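Side-chain contact in replication protein (Sphinx1.76-related DNA, PDB 6H24), which probably takes part in the initiation of plasmid DNA replication, the present chain being its winged-helix WH1 domain: residues Q22-L27 against K68-D73. Residues are numbered along the deposited sequence; the frame is centred on the assembly and turned at random.
Sequences QRLILL and KDACKD
Leu-24 of helix 19-34 meets Ala-70 and Cys-71 of helix 60-75, a compact example of buried apolar packing in which segments 22-27 and 68-73 meet through one branched side chain. The CD2 methyl of Leu-24 does most of the touching and lies 3.7 Å from SG of Cys-71. The same CD2 of Leu-24 is 4.3 Å from CB of Ala-70. The second methyl reaches the sulfur too, CD1 of Leu-24 to SG of Cys-71 being 4.1 Å, so that the thiol faces both ends of the leucine fork. With CG of Leu-24 anti to the backbone N (chi1 170°), both methyls are brought to the side where Cys-71 lies. On the other side Ala-70 points toward Leu-24 but is short, which lets the leucine methyl come close to the peptide joining Ala-70 to Cys-71; CD2 of Leu-24 is 3.9 Å from N of Cys-71. Within these two segments the backbones are nearest here, CA of Leu-24 lying 7.2 Å from CA of Ala-70.

Strand 108-113 adds to the cluster: Val-109 touches both Leu-24 and Cys-71, and Ile-111 touches Cys-71. Ala-70 also packs on Val-20 and Glu-21, one turn earlier on helix 19-34. Farther out, Lys-68 points away from the interface and forms a salt bridge with Asp-104.

No hydrogen bond crosses between the two segments. Dispersion between methyls and a buried sulfur, together with exclusion of water, therefore holds segments 22-27 and 68-73 together here in the winged-helix core.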
loop_
_atom_site.group_PDB
_atom_site.type_symbol
_atom_site.label_atom_id
_atom_site.label_comp_id
_atom_site.label_asym_id
_atom_site.label_seq_id
_atom_site.Cartn_x
_atom_site.Cartn_y
_atom_site.Cartn_z
ATOM N N GLN A 22 16.091 -3.792 6.223
ATOM C CA GLN A 22 16.338 -2.728 7.187
ATOM C C GLN A 22 17.201 -1.633 6.580
ATOM O O GLN A 22 16.930 -0.439 6.765
ATOM C CB GLN A 22 17.010 -3.298 8.435
ATOM C CG GLN A 22 16.167 -4.326 9.153
ATOM C CD GLN A 22 16.802 -4.806 10.435
ATOM O OE1 GLN A 22 17.857 -4.321 10.843
ATOM N NE2 GLN A 22 16.158 -5.768 11.085
ATOM N N ARG A 23 18.234 -2.021 5.834
ATOM C CA ARG A 23 19.122 -1.040 5.229
ATOM C C ARG A 23 18.440 -0.308 4.081
ATOM O O ARG A 23 18.684 0.888 3.877
ATOM C CB ARG A 23 20.405 -1.729 4.771
ATOM C CG ARG A 23 21.284 -2.125 5.947
ATOM C CD ARG A 23 22.469 -2.938 5.505
ATOM N NE ARG A 23 23.438 -3.125 6.578
ATOM C CZ ARG A 23 24.497 -3.923 6.485
ATOM N NH1 ARG A 23 24.699 -4.617 5.375
ATOM N NH2 ARG A 23 25.339 -4.038 7.502
ATOM N N LEU A 24 17.588 -0.997 3.321
ATOM C CA LEU A 24 16.798 -0.312 2.302
ATOM C C LEU A 24 16.013 0.837 2.929
ATOM O O LEU A 24 15.992 1.960 2.406
ATOM C CB LEU A 24 15.862 -1.304 1.617
ATOM C CG LEU A 24 14.792 -0.719 0.697
ATOM C CD1 LEU A 24 15.407 -0.079 -0.527
ATOM C CD2 LEU A 24 13.824 -1.816 0.281
ATOM N N ILE A 25 15.347 0.565 4.053
ATOM C CA ILE A 25 14.554 1.594 4.725
ATOM C C ILE A 25 15.451 2.714 5.241
ATOM O O ILE A 25 15.154 3.902 5.053
ATOM C CB ILE A 25 13.711 0.965 5.849
ATOM C CG1 ILE A 25 12.594 0.113 5.247
ATOM C CG2 ILE A 25 13.128 2.040 6.769
ATOM C CD1 ILE A 25 11.873 -0.748 6.267
ATOM N N LEU A 26 16.554 2.356 5.909
ATOM C CA LEU A 26 17.470 3.371 6.424
ATOM C C LEU A 26 17.996 4.247 5.292
ATOM O O LEU A 26 18.092 5.473 5.433
ATOM C CB LEU A 26 18.631 2.713 7.181
ATOM N N LEU A 27 18.351 3.634 4.161
ATOM C CA LEU A 27 18.891 4.401 3.047
ATOM C C LEU A 27 17.849 5.348 2.468
ATOM O O LEU A 27 18.178 6.473 2.080
ATOM C CB LEU A 27 19.405 3.452 1.963
ATOM C CG LEU A 27 20.649 2.640 2.314
ATOM C CD1 LEU A 27 20.811 1.525 1.288
ATOM C CD2 LEU A 27 21.889 3.515 2.372
ATOM N N LYS A 68 17.079 -4.620 -5.081
ATOM C CA LYS A 68 15.925 -5.013 -5.882
ATOM C C LYS A 68 15.162 -6.145 -5.211
ATOM O O LYS A 68 13.927 -6.108 -5.109
ATOM C CB LYS A 68 16.421 -5.421 -7.269
ATOM C CG LYS A 68 15.373 -5.623 -8.323
ATOM C CD LYS A 68 16.053 -5.628 -9.680
ATOM C CE LYS A 68 15.173 -6.247 -10.737
ATOM N NZ LYS A 68 15.872 -6.399 -12.046
ATOM N N ASP A 69 15.885 -7.160 -4.734
ATOM C CA ASP A 69 15.251 -8.281 -4.049
ATOM C C ASP A 69 14.669 -7.870 -2.701
ATOM O O ASP A 69 13.628 -8.391 -2.290
ATOM C CB ASP A 69 16.255 -9.423 -3.878
ATOM C CG ASP A 69 16.571 -10.120 -5.188
ATOM O OD1 ASP A 69 17.684 -10.668 -5.318
ATOM O OD2 ASP A 69 15.720 -10.090 -6.099
ATOM N N ALA A 70 15.337 -6.957 -1.983
ATOM C CA ALA A 70 14.811 -6.490 -0.701
ATOM C C ALA A 70 13.491 -5.747 -0.879
ATOM O O ALA A 70 12.587 -5.862 -0.040
ATOM C CB ALA A 70 15.829 -5.582 -0.016
ATOM N N CYS A 71 13.365 -4.974 -1.960
ATOM C CA CYS A 71 12.101 -4.300 -2.252
ATOM C C CYS A 71 10.959 -5.301 -2.350
ATOM O O CYS A 71 9.893 -5.111 -1.753
ATOM C CB CYS A 71 12.221 -3.504 -3.553
ATOM S SG CYS A 71 13.126 -1.944 -3.377
ATOM N N LYS A 72 11.163 -6.380 -3.107
ATOM C CA LYS A 72 10.113 -7.378 -3.265
ATOM C C LYS A 72 9.770 -8.028 -1.931
ATOM O O LYS A 72 8.592 -8.235 -1.614
ATOM C CB LYS A 72 10.549 -8.432 -4.281
ATOM N N ASP A 73 10.783 -8.371 -1.139
ATOM C CA ASP A 73 10.533 -9.025 0.141
ATOM C C ASP A 73 9.767 -8.103 1.085
ATOM O O ASP A 73 8.836 -8.535 1.776
ATOM C CB ASP A 73 11.864 -9.461 0.762
ATOM C CG ASP A 73 12.529 -10.603 0.001
ATOM O OD1 ASP A 73 11.921 -11.139 -0.955
ATOM O OD2 ASP A 73 13.673 -10.962 0.357
#